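Local coordinates for beta-fructofuranosidase, insoluble isoenzyme CWINV1 (Arabidopsis thaliana, PDB 2OXB), which hydrolyses sucrose and 1-kestose as a cell-wall invertase of glycosyl hydrolase family 32, taking neokestose and levan less readily and not inulin, at residues N136-S141 and L170-T175; T95-D98 and Q102-Q105; E183-P188 and V250-V255. The protein carries 1 engineered substitution. All blocks are in the same frame, centred on the assembly; numbering follows the deposited sequence.

Contact 1: residues N136-S141 and L170-T175; sequences NGINAS and LAITYT. With NAG (2-acetamido-2-deoxy-beta-D-glucopyranose), chain E.
Ile138 and Ile172 mark where the backbones of 136-141 and 170-175 come nearest, yet their CA atoms stay 10.1 Å apart and no hydrogen bond crosses. The first segment is an irregular loop and the second an extended strand, so side chains alone span the gap. The two isoleucines reach toward each other tip to tip: CD1 of Ile172 lies 3.8 Å from CD1 of Ile138 and 4.0 Å from its CG2, nestling against both branches. Ile172 gets there with CG1 anti to the carbonyl carbon (chi1 -61°) and its chain extended to CD1. Pro132 and Ile165 widen this apolar patch around Ile138.

Beside it, the side chains of Asn136 and Tyr174 cross at about a right angle, amide and ring planes 73° apart. ND2 of Asn136 comes within 4.1 Å of Tyr174 OH, a looser approach; ND2 is held instead by a weak hydrogen bond to Ala131 O. Asp133 OD1 accepts from the Asn136 backbone N.

Away from the strand, Asn139 ND2 is joined covalently to C1 of an N-linked NAG at 1.5 Å, and the sugar is also hydrogen-bonded to Lys164 and Ser142. The contact thus lays the connection following strand 121-123 against the middle strand, 168-176, of the following three-stranded sheet, consistent with successive blades of the five-bladed beta-propeller of family 32 enzymes.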
ATOM      1  N   ASN A 136     -25.851  -1.095  21.592  1.00 33.69           N
ATOM      2  CA  ASN A 136     -25.016  -0.424  20.586  1.00 34.43           C
ATOM      3  C   ASN A 136     -25.649  -0.591  19.205  1.00 34.57           C
ATOM      4  O   ASN A 136     -25.538   0.284  18.351  1.00 33.90           O
ATOM      5  CB  ASN A 136     -23.558  -0.959  20.593  1.00 32.57           C
ATOM      6  CG  ASN A 136     -23.446  -2.428  20.173  1.00 32.30           C
ATOM      7  OD1 ASN A 136     -24.000  -2.848  19.155  1.00 31.11           O
ATOM      8  ND2 ASN A 136     -22.701  -3.201  20.946  1.00 29.92           N
ATOM      9  N   GLY A 137     -26.318  -1.726  19.010  1.00 36.37           N
ATOM     10  CA  GLY A 137     -27.003  -2.020  17.764  1.00 38.94           C
ATOM     11  C   GLY A 137     -26.267  -1.712  16.477  1.00 40.67           C
ATOM     12  O   GLY A 137     -26.327  -0.600  15.960  1.00 41.85           O
ATOM     13  N   ILE A 138     -25.587  -2.712  15.943  1.00 41.84           N
ATOM     14  CA  ILE A 138     -24.851  -2.527  14.716  1.00 44.72           C
ATOM     15  C   ILE A 138     -24.730  -3.832  13.948  1.00 45.88           C
ATOM     16  O   ILE A 138     -24.655  -4.906  14.545  1.00 44.81           O
ATOM     17  CB  ILE A 138     -23.442  -1.956  15.012  1.00 46.11           C
ATOM     18  CG1 ILE A 138     -22.975  -2.424  16.396  1.00 46.54           C
ATOM     19  CG2 ILE A 138     -23.464  -0.427  14.915  1.00 47.74           C
ATOM     20  CD1 ILE A 138     -21.680  -1.797  16.876  1.00 45.02           C
ATOM     21  N   ASN A 139     -24.737  -3.723  12.623  1.00 47.13           N
ATOM     22  CA  ASN A 139     -24.599  -4.872  11.735  1.00 49.07           C
ATOM     23  C   ASN A 139     -23.494  -5.762  12.302  1.00 50.13           C
ATOM     24  O   ASN A 139     -22.306  -5.497  12.096  1.00 50.62           O
ATOM     25  CB  ASN A 139     -24.190  -4.402  10.331  1.00 50.38           C
ATOM     26  CG  ASN A 139     -25.348  -4.383   9.338  1.00 50.66           C
ATOM     27  OD1 ASN A 139     -26.400  -3.817   9.612  1.00 50.64           O
ATOM     28  ND2 ASN A 139     -25.126  -4.985   8.168  1.00 51.99           N
ATOM     29  N   ALA A 140     -23.877  -6.807  13.026  1.00 49.76           N
ATOM     30  CA  ALA A 140     -22.894  -7.714  13.610  1.00 49.03           C
ATOM     31  C   ALA A 140     -21.982  -8.292  12.531  1.00 47.62           C
ATOM     32  O   ALA A 140     -20.929  -8.852  12.837  1.00 48.60           O
ATOM     33  CB  ALA A 140     -23.600  -8.841  14.359  1.00 50.13           C
ATOM     34  N   SER A 141     -22.396  -8.158  11.271  1.00 45.38           N
ATOM     35  CA  SER A 141     -21.618  -8.663  10.145  1.00 42.83           C
ATOM     36  C   SER A 141     -20.822  -7.538   9.503  1.00 40.65           C
ATOM     37  O   SER A 141     -20.342  -7.668   8.381  1.00 39.97           O
ATOM     38  CB  SER A 141     -22.540  -9.293   9.103  1.00 42.78           C
ATOM     39  OG  SER A 141     -23.211 -10.408   9.644  1.00 43.45           O
ATOM     40  N   LEU A 170     -18.313   4.420   8.428  1.00 24.57           N
ATOM     41  CA  LEU A 170     -17.794   5.143   9.576  1.00 25.22           C
ATOM     42  C   LEU A 170     -16.722   4.352  10.320  1.00 23.28           C
ATOM     43  O   LEU A 170     -16.311   3.276   9.876  1.00 20.49           O
ATOM     44  CB  LEU A 170     -18.954   5.531  10.518  1.00 26.46           C
ATOM     45  CG  LEU A 170     -20.137   4.562  10.654  1.00 29.83           C
ATOM     46  CD1 LEU A 170     -19.632   3.183  11.016  1.00 31.81           C
ATOM     47  CD2 LEU A 170     -21.097   5.053  11.738  1.00 32.13           C
ATOM     48  N   ALA A 171     -16.270   4.913  11.440  1.00 22.21           N
ATOM     49  CA  ALA A 171     -15.249   4.310  12.294  1.00 20.96           C
ATOM     50  C   ALA A 171     -15.717   4.407  13.737  1.00 20.87           C
ATOM     51  O   ALA A 171     -15.580   5.453  14.359  1.00 22.04           O
ATOM     52  CB  ALA A 171     -13.928   5.058  12.125  1.00 19.78           C
ATOM     53  N   ILE A 172     -16.270   3.330  14.275  1.00 23.06           N
ATOM     54  CA  ILE A 172     -16.757   3.368  15.647  1.00 25.84           C
ATOM     55  C   ILE A 172     -15.625   3.360  16.650  1.00 27.89           C
ATOM     56  O   ILE A 172     -14.757   2.493  16.612  1.00 30.72           O
ATOM     57  CB  ILE A 172     -17.664   2.173  15.951  1.00 27.08           C
ATOM     58  CG1 ILE A 172     -18.887   2.215  15.029  1.00 25.90           C
ATOM     59  CG2 ILE A 172     -18.065   2.186  17.434  1.00 24.88           C
ATOM     60  CD1 ILE A 172     -19.779   1.014  15.155  1.00 25.83           C
ATOM     61  N   THR A 173     -15.631   4.311  17.569  1.00 28.95           N
ATOM     62  CA  THR A 173     -14.563   4.350  18.547  1.00 29.13           C
ATOM     63  C   THR A 173     -14.997   3.889  19.929  1.00 30.20           C
ATOM     64  O   THR A 173     -16.156   4.022  20.310  1.00 31.24           O
ATOM     65  CB  THR A 173     -13.958   5.761  18.631  1.00 29.21           C
ATOM     66  OG1 THR A 173     -13.170   5.873  19.819  1.00 30.52           O
ATOM     67  CG2 THR A 173     -15.046   6.810  18.621  1.00 28.41           C
ATOM     68  N   TYR A 174     -14.056   3.314  20.665  1.00 30.72           N
ATOM     69  CA  TYR A 174     -14.316   2.833  22.015  1.00 30.05           C
ATOM     70  C   TYR A 174     -13.242   3.390  22.927  1.00 31.01           C
ATOM     71  O   TYR A 174     -12.056   3.172  22.689  1.00 30.91           O
ATOM     72  CB  TYR A 174     -14.235   1.304  22.101  1.00 28.51           C
ATOM     73  CG  TYR A 174     -15.489   0.540  21.767  1.00 25.14           C
ATOM     74  CD1 TYR A 174     -15.893   0.377  20.446  1.00 25.32           C
ATOM     75  CD2 TYR A 174     -16.253  -0.051  22.775  1.00 23.79           C
ATOM     76  CE1 TYR A 174     -17.028  -0.358  20.124  1.00 25.83           C
ATOM     77  CE2 TYR A 174     -17.396  -0.785  22.475  1.00 25.83           C
ATOM     78  CZ  TYR A 174     -17.781  -0.935  21.140  1.00 26.87           C
ATOM     79  OH  TYR A 174     -18.922  -1.647  20.813  1.00 28.02           O
ATOM     80  N   THR A 175     -13.649   4.111  23.961  1.00 32.65           N
ATOM     81  CA  THR A 175     -12.686   4.642  24.911  1.00 33.42           C
ATOM     82  C   THR A 175     -12.464   3.521  25.916  1.00 34.24           C
ATOM     83  O   THR A 175     -13.376   2.742  26.197  1.00 34.44           O
ATOM     84  CB  THR A 175     -13.224   5.906  25.643  1.00 33.81           C
ATOM     85  OG1 THR A 175     -14.491   5.621  26.254  1.00 34.19           O
ATOM     86  CG2 THR A 175     -13.387   7.058  24.661  1.00 33.99           C
TER
HETATM   87  C1  NAG E 680     -26.166  -5.753   7.497  1.00 52.81           C
HETATM   88  C2  NAG E 680     -25.597  -6.446   6.244  1.00 52.72           C
HETATM   89  C3  NAG E 680     -26.660  -7.337   5.568  1.00 53.43           C
HETATM   90  C4  NAG E 680     -27.283  -8.285   6.593  1.00 53.94           C
HETATM   91  C5  NAG E 680     -27.811  -7.469   7.774  1.00 54.41           C
HETATM   92  C6  NAG E 680     -28.410  -8.333   8.853  1.00 53.74           C
HETATM   93  C7  NAG E 680     -23.883  -5.511   4.838  1.00 48.07           C
HETATM   94  C8  NAG E 680     -23.661  -6.244   3.521  1.00 46.94           C
HETATM   95  N2  NAG E 680     -25.127  -5.455   5.294  1.00 51.67           N
HETATM   96  O3  NAG E 680     -26.072  -8.081   4.505  1.00 52.39           O
HETATM   97  O4  NAG E 680     -28.339  -9.019   5.998  1.00 54.64           O
HETATM   98  O5  NAG E 680     -26.739  -6.722   8.385  1.00 53.83           O
HETATM   99  O6  NAG E 680     -27.449  -8.613   9.852  1.00 52.70           O
HETATM  100  O7  NAG E 680     -22.937  -5.007   5.436  1.00 44.68           O

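Contact 2: residues T95-D98 and Q102-Q105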
ATOM      1  N   THR A  95     -10.301  -9.062  15.283  1.00 25.88           N
ATOM      2  CA  THR A  95     -11.710  -9.401  15.123  1.00 24.19           C
ATOM      3  C   THR A  95     -11.914 -10.900  14.940  1.00 22.11           C
ATOM      4  O   THR A  95     -11.489 -11.473  13.941  1.00 20.07           O
ATOM      5  CB  THR A  95     -12.324  -8.708  13.865  1.00 25.96           C
ATOM      6  OG1 THR A  95     -11.994  -7.313  13.855  1.00 26.71           O
ATOM      7  CG2 THR A  95     -13.853  -8.861  13.856  1.00 28.33           C
ATOM      8  N   GLY A  96     -12.573 -11.531  15.904  1.00 23.00           N
ATOM      9  CA  GLY A  96     -12.854 -12.950  15.795  1.00 22.80           C
ATOM     10  C   GLY A  96     -14.332 -13.156  15.483  1.00 23.12           C
ATOM     11  O   GLY A  96     -15.145 -12.250  15.657  1.00 23.75           O
ATOM     12  N   ILE A  97     -14.696 -14.342  15.016  1.00 22.90           N
ATOM     13  CA  ILE A  97     -16.092 -14.618  14.710  1.00 22.74           C
ATOM     14  C   ILE A  97     -16.558 -15.676  15.704  1.00 23.60           C
ATOM     15  O   ILE A  97     -16.060 -16.803  15.683  1.00 23.38           O
ATOM     16  CB  ILE A  97     -16.258 -15.164  13.268  1.00 23.40           C
ATOM     17  CG1 ILE A  97     -15.267 -14.480  12.321  1.00 24.65           C
ATOM     18  CG2 ILE A  97     -17.692 -14.939  12.788  1.00 20.55           C
ATOM     19  CD1 ILE A  97     -15.404 -12.957  12.266  1.00 26.90           C
ATOM     20  N   ASP A  98     -17.499 -15.314  16.576  1.00 24.00           N
ATOM     21  CA  ASP A  98     -18.009 -16.247  17.582  1.00 24.83           C
ATOM     22  C   ASP A  98     -18.962 -17.305  16.999  1.00 27.17           C
ATOM     23  O   ASP A  98     -19.337 -17.233  15.820  1.00 26.23           O
ATOM     24  CB  ASP A  98     -18.695 -15.485  18.721  1.00 23.52           C
ATOM     25  CG  ASP A  98     -19.808 -14.573  18.242  1.00 20.38           C
ATOM     26  OD1 ASP A  98     -20.532 -14.936  17.293  1.00 16.83           O
ATOM     27  OD2 ASP A  98     -19.957 -13.492  18.843  1.00 20.58           O
ATOM     28  N   GLN A 102     -20.784 -13.490  14.259  1.00 29.61           N
ATOM     29  CA  GLN A 102     -20.948 -12.054  14.484  1.00 28.43           C
ATOM     30  C   GLN A 102     -19.615 -11.437  14.904  1.00 27.50           C
ATOM     31  O   GLN A 102     -19.011 -11.831  15.903  1.00 28.83           O
ATOM     32  CB  GLN A 102     -22.034 -11.780  15.538  1.00 27.74           C
ATOM     33  CG  GLN A 102     -21.536 -11.590  16.964  1.00 27.57           C
ATOM     34  CD  GLN A 102     -22.669 -11.487  17.982  1.00 26.11           C
ATOM     35  OE1 GLN A 102     -23.692 -10.848  17.732  1.00 26.35           O
ATOM     36  NE2 GLN A 102     -22.476 -12.099  19.141  1.00 24.42           N
ATOM     37  N   GLN A 103     -19.159 -10.471  14.119  1.00 25.59           N
ATOM     38  CA  GLN A 103     -17.886  -9.806  14.357  1.00 24.99           C
ATOM     39  C   GLN A 103     -17.644  -9.163  15.705  1.00 24.95           C
ATOM     40  O   GLN A 103     -18.066  -8.028  15.962  1.00 24.79           O
ATOM     41  CB  GLN A 103     -17.644  -8.777  13.270  1.00 23.19           C
ATOM     42  CG  GLN A 103     -17.345  -9.411  11.957  1.00 22.09           C
ATOM     43  CD  GLN A 103     -17.722  -8.520  10.832  1.00 23.27           C
ATOM     44  OE1 GLN A 103     -17.540  -7.303  10.914  1.00 24.94           O
ATOM     45  NE2 GLN A 103     -18.243  -9.103   9.755  1.00 21.57           N
ATOM     46  N   VAL A 104     -16.926  -9.897  16.550  1.00 24.06           N
ATOM     47  CA  VAL A 104     -16.575  -9.426  17.879  1.00 25.24           C
ATOM     48  C   VAL A 104     -15.099  -9.040  17.903  1.00 25.53           C
ATOM     49  O   VAL A 104     -14.323  -9.456  17.047  1.00 24.38           O
ATOM     50  CB  VAL A 104     -16.826 -10.516  18.946  1.00 25.15           C
ATOM     51  CG1 VAL A 104     -18.308 -10.751  19.107  1.00 26.26           C
ATOM     52  CG2 VAL A 104     -16.139 -11.806  18.541  1.00 26.85           C
ATOM     53  N   GLN A 105     -14.731  -8.235  18.890  1.00 27.69           N
ATOM     54  CA  GLN A 105     -13.363  -7.779  19.057  1.00 28.56           C
ATOM     55  C   GLN A 105     -12.731  -8.436  20.253  1.00 29.06           C
ATOM     56  O   GLN A 105     -13.273  -8.381  21.354  1.00 27.66           O
ATOM     57  CB  GLN A 105     -13.322  -6.270  19.245  1.00 29.85           C
ATOM     58  CG  GLN A 105     -13.915  -5.549  18.083  1.00 32.64           C
ATOM     59  CD  GLN A 105     -13.278  -5.978  16.781  1.00 34.88           C
ATOM     60  OE1 GLN A 105     -13.889  -5.870  15.720  1.00 37.46           O
ATOM     61  NE2 GLN A 105     -12.035  -6.460  16.851  1.00 32.62           N
TER
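Asp98 carries its CG between the backbone N and the carbonyl carbon (chi1 56°), which turns the carboxylate toward Gln102, while Gln102 runs extended beyond CG and carries its amide across to the carboxylate. This pair sits at the turn end of a beta hairpin made by strands 93-97 and 103-110, the two middle strands of a four-stranded sheet, one blade of the propeller. Gln102 NE2 donates to Asp98 OD2 at 2.9 Å; the donor arrives on the syn side, somewhat out of the carboxylate plane, while OD2 lies almost in the amide plane, the two flat groups being 67° apart. OD1 of Asp98 accepts from Lys100 N, an Asx turn within the hairpin loop, and weakly from Gln102 N at 3.4 Å. With an alanine in place of Asp98, the Gln102 amide would probably be set free to turn and the Lys100 N-H left without its acceptor.

Gly96 and Val104 form the hydrogen-bonded antiparallel pair: Gly96 N to Val104 O is 2.9 Å, and Val104 N to Gly96 O is 3.1 Å. Thr95 with Gln105 and Ile97 with Gln103 are the flanking non-hydrogen-bonded pairs, their side chains on one face, where Trp78 and Arg144, both substrate-binding residues, pack against Gln103. Thr95 OG1 is hydrogen-bonded to Asp145 N, and Gln103 OE1 to Phe143 N, tying the hairpin to the Arg144-Asp145 loop. Ile97 and Gln103 point the same way, side by side, with Ile97 CD1 4.1 Å from Gln103 CG.

Contact 3: residues E183-P188 and V250-V255; sequences EKSPEP and VKDKFV
Glu187 reaches Lys251 across the surface, its OE1 modelled 3.0 Å from Lys251 O. Both atoms are acceptors, so this is proximity and not a hydrogen bond; OE1 also lies 3.9 Å from Lys251 CB, the two side chains crossing at a slant. With CG opposite the backbone N (chi1 171°) and the chain extended beyond it, Glu187 holds its carboxylate out over the turn at 251-253. Nearby, Ser185 OG stands 4.2 Å from Asp252 OD2, and Glu187 OE2 is 4.5 Å from Lys253 CD. No hydrogen bond links the segments.

Two of the charged ends, those of Lys253 and Asp252, have partners elsewhere. Lys253 NZ bends away from Glu187, leaving 6.6 Å between it and OE2, and donates to Phe254 O at 2.9 Å, approaching from outside the carbonyl plane; it is also hydrogen-bonded to His190 ND1. Asp252 OD1 forms a salt bridge with Arg158, which would probably ease the nearness of the like-charged Glu187.

Further out, Phe254 meets the ring of Phe203 with planes nearly perpendicular, and its backbone bonds with Leu189. Positive backbone angles at Asp252 bend the chain into strand 253-256, antiparallel to 240-248. The contact sets strand 182-192, at the edge of one three-stranded sheet, against the turn leading into the next sheet's last strand: a seam between consecutive blades of the family 32 beta-propeller, away from the substrate site.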
ATOM      1  N   GLU A 183     -15.579   1.438  26.690  1.00 49.02           N
ATOM      2  CA  GLU A 183     -16.851   2.125  26.562  1.00 50.04           C
ATOM      3  C   GLU A 183     -17.047   2.493  25.096  1.00 49.64           C
ATOM      4  O   GLU A 183     -16.128   2.991  24.438  1.00 48.78           O
ATOM      5  CB  GLU A 183     -16.860   3.389  27.436  1.00 51.67           C
ATOM      6  CG  GLU A 183     -18.177   4.172  27.413  1.00 53.10           C
ATOM      7  CD  GLU A 183     -19.284   3.529  28.246  1.00 53.89           C
ATOM      8  OE1 GLU A 183     -20.466   3.683  27.865  1.00 53.11           O
ATOM      9  OE2 GLU A 183     -18.979   2.895  29.284  1.00 53.65           O
ATOM     10  N   LYS A 184     -18.250   2.230  24.595  1.00 49.34           N
ATOM     11  CA  LYS A 184     -18.601   2.519  23.208  1.00 48.78           C
ATOM     12  C   LYS A 184     -18.931   4.000  23.051  1.00 47.96           C
ATOM     13  O   LYS A 184     -19.985   4.465  23.483  1.00 48.48           O
ATOM     14  CB  LYS A 184     -19.799   1.653  22.790  1.00 48.84           C
ATOM     15  CG  LYS A 184     -20.196   1.754  21.327  1.00 49.25           C
ATOM     16  CD  LYS A 184     -21.055   2.980  21.043  1.00 50.99           C
ATOM     17  CE  LYS A 184     -21.475   3.018  19.585  1.00 50.72           C
ATOM     18  NZ  LYS A 184     -22.345   4.184  19.289  1.00 53.14           N
ATOM     19  N   SER A 185     -18.013   4.732  22.431  1.00 46.30           N
ATOM     20  CA  SER A 185     -18.179   6.157  22.205  1.00 44.61           C
ATOM     21  C   SER A 185     -19.388   6.421  21.293  1.00 44.64           C
ATOM     22  O   SER A 185     -19.475   5.868  20.191  1.00 44.48           O
ATOM     23  CB  SER A 185     -16.902   6.715  21.578  1.00 43.80           C
ATOM     24  OG  SER A 185     -16.715   8.084  21.898  1.00 43.26           O
ATOM     25  N   PRO A 186     -20.335   7.276  21.748  1.00 44.49           N
ATOM     26  CA  PRO A 186     -21.569   7.664  21.044  1.00 43.53           C
ATOM     27  C   PRO A 186     -21.409   8.496  19.761  1.00 42.55           C
ATOM     28  O   PRO A 186     -22.383   9.062  19.266  1.00 42.71           O
ATOM     29  CB  PRO A 186     -22.347   8.415  22.120  1.00 43.33           C
ATOM     30  CG  PRO A 186     -21.255   9.083  22.891  1.00 43.56           C
ATOM     31  CD  PRO A 186     -20.258   7.966  23.052  1.00 43.54           C
ATOM     32  N   GLU A 187     -20.191   8.569  19.229  1.00 41.82           N
ATOM     33  CA  GLU A 187     -19.915   9.317  17.995  1.00 41.26           C
ATOM     34  C   GLU A 187     -18.634   8.815  17.289  1.00 39.53           C
ATOM     35  O   GLU A 187     -17.559   8.775  17.887  1.00 40.49           O
ATOM     36  CB  GLU A 187     -19.797  10.831  18.297  1.00 42.79           C
ATOM     37  CG  GLU A 187     -19.293  11.695  17.112  1.00 42.71           C
ATOM     38  CD  GLU A 187     -19.140  13.191  17.436  1.00 43.47           C
ATOM     39  OE1 GLU A 187     -18.518  13.537  18.472  1.00 42.20           O
ATOM     40  OE2 GLU A 187     -19.624  14.026  16.630  1.00 42.14           O
ATOM     41  N   PRO A 188     -18.737   8.432  16.002  1.00 37.98           N
ATOM     42  CA  PRO A 188     -17.576   7.941  15.248  1.00 36.84           C
ATOM     43  C   PRO A 188     -16.535   9.030  15.047  1.00 35.52           C
ATOM     44  O   PRO A 188     -16.875  10.200  14.916  1.00 36.63           O
ATOM     45  CB  PRO A 188     -18.195   7.499  13.929  1.00 36.89           C
ATOM     46  CG  PRO A 188     -19.305   8.491  13.753  1.00 36.90           C
ATOM     47  CD  PRO A 188     -19.922   8.526  15.129  1.00 36.88           C
ATOM     48  N   VAL A 250     -11.557  17.162  21.926  1.00 52.43           N
ATOM     49  CA  VAL A 250     -12.818  17.390  22.623  1.00 53.86           C
ATOM     50  C   VAL A 250     -13.904  16.439  22.124  1.00 54.00           C
ATOM     51  O   VAL A 250     -14.291  15.512  22.836  1.00 54.74           O
ATOM     52  CB  VAL A 250     -13.301  18.855  22.448  1.00 55.13           C
ATOM     53  CG1 VAL A 250     -14.617  19.077  23.199  1.00 54.46           C
ATOM     54  CG2 VAL A 250     -12.232  19.814  22.963  1.00 55.03           C
ATOM     55  N   LYS A 251     -14.391  16.663  20.906  1.00 53.45           N
ATOM     56  CA  LYS A 251     -15.431  15.810  20.328  1.00 53.06           C
ATOM     57  C   LYS A 251     -14.880  14.498  19.761  1.00 52.67           C
ATOM     58  O   LYS A 251     -15.604  13.744  19.105  1.00 51.88           O
ATOM     59  CB  LYS A 251     -16.192  16.575  19.240  1.00 53.72           C
ATOM     60  CG  LYS A 251     -17.105  17.672  19.785  1.00 54.40           C
ATOM     61  CD  LYS A 251     -17.399  18.731  18.734  1.00 54.10           C
ATOM     62  CE  LYS A 251     -18.397  19.757  19.245  1.00 55.13           C
ATOM     63  NZ  LYS A 251     -18.005  20.333  20.563  1.00 55.27           N
ATOM     64  N   ASP A 252     -13.600  14.238  20.020  1.00 52.24           N
ATOM     65  CA  ASP A 252     -12.938  13.021  19.569  1.00 51.55           C
ATOM     66  C   ASP A 252     -13.253  12.756  18.099  1.00 50.59           C
ATOM     67  O   ASP A 252     -13.399  11.605  17.666  1.00 49.19           O
ATOM     68  CB  ASP A 252     -13.405  11.838  20.425  1.00 54.05           C
ATOM     69  CG  ASP A 252     -13.750  12.247  21.862  1.00 56.77           C
ATOM     70  OD1 ASP A 252     -13.010  13.064  22.457  1.00 58.73           O
ATOM     71  OD2 ASP A 252     -14.762  11.743  22.401  1.00 56.24           O
ATOM     72  N   LYS A 253     -13.357  13.831  17.329  1.00 48.95           N
ATOM     73  CA  LYS A 253     -13.679  13.700  15.920  1.00 47.21           C
ATOM     74  C   LYS A 253     -12.511  14.058  15.035  1.00 45.65           C
ATOM     75  O   LYS A 253     -11.617  14.806  15.425  1.00 45.09           O
ATOM     76  CB  LYS A 253     -14.872  14.591  15.562  1.00 46.49           C
ATOM     77  CG  LYS A 253     -15.315  14.462  14.111  1.00 45.72           C
ATOM     78  CD  LYS A 253     -16.478  15.391  13.787  1.00 45.63           C
ATOM     79  CE  LYS A 253     -16.988  15.157  12.370  1.00 45.82           C
ATOM     80  NZ  LYS A 253     -15.902  15.299  11.350  1.00 46.03           N
ATOM     81  N   PHE A 254     -12.516  13.501  13.836  1.00 44.41           N
ATOM     82  CA  PHE A 254     -11.469  13.809  12.898  1.00 44.15           C
ATOM     83  C   PHE A 254     -11.989  14.859  11.932  1.00 44.77           C
ATOM     84  O   PHE A 254     -13.066  14.704  11.348  1.00 45.50           O
ATOM     85  CB  PHE A 254     -11.039  12.571  12.123  1.00 42.88           C
ATOM     86  CG  PHE A 254      -9.946  12.844  11.139  1.00 43.04           C
ATOM     87  CD1 PHE A 254      -8.729  13.381  11.567  1.00 43.65           C
ATOM     88  CD2 PHE A 254     -10.141  12.613   9.785  1.00 43.38           C
ATOM     89  CE1 PHE A 254      -7.720  13.691  10.662  1.00 42.75           C
ATOM     90  CE2 PHE A 254      -9.138  12.918   8.869  1.00 45.21           C
ATOM     91  CZ  PHE A 254      -7.919  13.461   9.312  1.00 44.18           C
ATOM     92  N   VAL A 255     -11.221  15.929  11.774  1.00 45.59           N
ATOM     93  CA  VAL A 255     -11.590  17.014  10.876  1.00 46.88           C
ATOM     94  C   VAL A 255     -10.603  17.121   9.708  1.00 46.96           C
ATOM     95  O   VAL A 255      -9.502  17.645   9.865  1.00 47.77           O
ATOM     96  CB  VAL A 255     -11.613  18.370  11.622  1.00 47.24           C
ATOM     97  CG1 VAL A 255     -12.241  19.430  10.742  1.00 46.56           C
ATOM     98  CG2 VAL A 255     -12.372  18.240  12.935  1.00 47.71           C
TER

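Contacts 1 and 2 lie with centres about 12 Å apart and touch directly: Ala140 O probably accepts from Gln103 N at 2.7 Å, and Ser141 O from Gln103 NE2 at 2.9 Å. Contact 3 is also about 12 Å from contact 1, centre to centre, sharing its sheet through a probable hydrogen bond of 2.9 Å between Ser185 N and Thr173 O. Contacts 2 and 3 do not touch, their nearest atoms being about 10 Å apart. Contact 2 is nearest the substrate, with the Thr95 side chain about 6 Å from the fructose bound in this variant, whose Gln199 is engineered. In contact 1 the Ile172 side chain is about 10 Å from that of substrate-binding Arg144.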